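Side-chain contact in cytoadherence-linked asexual protein (Toxoplasma gondii, PDB 4Z80), which binds the parasite protein AMA4 through a RON2-like segment and probably helps build the moving junction during host-cell invasion: residues Ser11-Ala14 and Pro15-Gly19. Sequence-based numbering, arbitrary orientation.
Sequences SSLA and PELSG
Glu16 reaches back over the preceding turn to Leu13 and, through one water, to Ser12. Its CB sits 3.4 Å from Leu13 O and 4.3 Å from Leu13 CD1, and CG still lies against the same carbonyl. With CG opposite the carbonyl carbon (chi1 -44°) and the chain bent at chi2 (-54°), the side chain curls toward the N-terminal turn instead of extending. At the tip, OE2 accepts a bond from the water (2.8 Å), which also donates to Ser12 O, while Ser129 of the AMA4 chain bonds the same oxygen and Thr131 of that chain holds OE1. The carboxylate therefore ties the helix to AMA4 and, through the water, to the Ser12 carbonyl. This is the last part of helix 10-17 of the RON2-like peptide, interrupted at Pro15, which has no N-H to offer, and Glu16; the proline CD lies 3.3 Å from both Ser11 O and Ser12 O. The better bonds here are i+3, Glu16 N to Leu13 O (2.9 Å) and Leu17 N to Ala14 O (3.0 Å), each donor standing above the carbonyl plane, while the i+4 bonds Leu17 N to Leu13 O and Ser18 N to Ala14 O are weak. On another side of the helix, Leu13 and Leu17 cross obliquely, CG of the first meeting CD1 of the second at 3.9 Å, whereas Ala14 and Pro15 pack on Leu158 and Tyr157 of the AMA4 chain.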
loop_
_atom_site.group_PDB
_atom_site.type_symbol
_atom_site.label_atom_id
_atom_site.label_comp_id
_atom_site.label_asym_id
_atom_site.label_seq_id
_atom_site.Cartn_x
_atom_site.Cartn_y
_atom_site.Cartn_z
ATOM N N SER B 11 16.849 -5.566 14.985
ATOM C CA SER B 11 15.632 -5.593 15.789
ATOM C C SER B 11 15.332 -7.011 16.282
ATOM O O SER B 11 14.749 -7.190 17.354
ATOM C CB SER B 11 14.455 -5.025 15.001
ATOM O OG SER B 11 14.549 -3.610 14.957
ATOM N N SER B 12 15.749 -8.016 15.517
ATOM C CA SER B 12 15.633 -9.412 15.941
ATOM C C SER B 12 16.577 -9.708 17.099
ATOM O O SER B 12 16.210 -10.382 18.066
ATOM C CB SER B 12 15.925 -10.351 14.764
ATOM O OG SER B 12 16.127 -11.689 15.197
ATOM N N LEU B 13 17.796 -9.196 16.997
ATOM C CA LEU B 13 18.793 -9.402 18.037
ATOM C C LEU B 13 18.451 -8.618 19.309
ATOM O O LEU B 13 18.825 -9.022 20.412
ATOM C CB LEU B 13 20.172 -8.991 17.518
ATOM C CG LEU B 13 21.337 -9.091 18.501
ATOM C CD1 LEU B 13 21.483 -10.513 19.016
ATOM C CD2 LEU B 13 22.620 -8.619 17.825
ATOM N N ALA B 14 17.726 -7.514 19.154
ATOM C CA ALA B 14 17.522 -6.556 20.249
ATOM C C ALA B 14 17.039 -7.182 21.573
ATOM O O ALA B 14 17.604 -6.888 22.621
ATOM C CB ALA B 14 16.554 -5.455 19.813
ATOM N N PRO B 15 15.998 -8.034 21.545
ATOM C CA PRO B 15 15.536 -8.587 22.830
ATOM C C PRO B 15 16.599 -9.392 23.576
ATOM O O PRO B 15 16.521 -9.523 24.793
ATOM C CB PRO B 15 14.353 -9.488 22.434
ATOM C CG PRO B 15 14.371 -9.569 20.947
ATOM C CD PRO B 15 15.098 -8.385 20.435
ATOM N N GLU B 16 17.583 -9.910 22.856
ATOM C CA GLU B 16 18.621 -10.739 23.459
ATOM C C GLU B 16 19.736 -9.886 24.076
ATOM O O GLU B 16 20.578 -10.397 24.818
ATOM C CB GLU B 16 19.193 -11.694 22.410
ATOM C CG GLU B 16 18.118 -12.358 21.539
ATOM C CD GLU B 16 17.056 -13.056 22.367
ATOM O OE1 GLU B 16 17.384 -13.527 23.478
ATOM O OE2 GLU B 16 15.895 -13.129 21.915
ATOM N N LEU B 17 19.730 -8.592 23.761
ATOM C CA LEU B 17 20.702 -7.643 24.307
ATOM C C LEU B 17 20.088 -6.773 25.394
ATOM O O LEU B 17 20.801 -6.196 26.209
ATOM C CB LEU B 17 21.261 -6.738 23.202
ATOM C CG LEU B 17 21.945 -7.421 22.019
ATOM C CD1 LEU B 17 22.485 -6.378 21.048
ATOM C CD2 LEU B 17 23.053 -8.337 22.502
ATOM N N SER B 18 18.766 -6.657 25.380
ATOM C CA SER B 18 18.054 -5.761 26.272
ATOM C C SER B 18 18.248 -6.130 27.731
ATOM O O SER B 18 18.371 -7.304 28.074
ATOM C CB SER B 18 16.561 -5.772 25.943
ATOM O OG SER B 18 15.825 -4.955 26.837
ATOM N N GLY B 19 18.275 -5.116 28.585
ATOM C CA GLY B 19 18.271 -5.355 30.013
ATOM C C GLY B 19 16.906 -5.821 30.493
ATOM O O GLY B 19 16.793 -6.390 31.577
HETATM O O HOH W 1 15.485 -12.759 19.171
#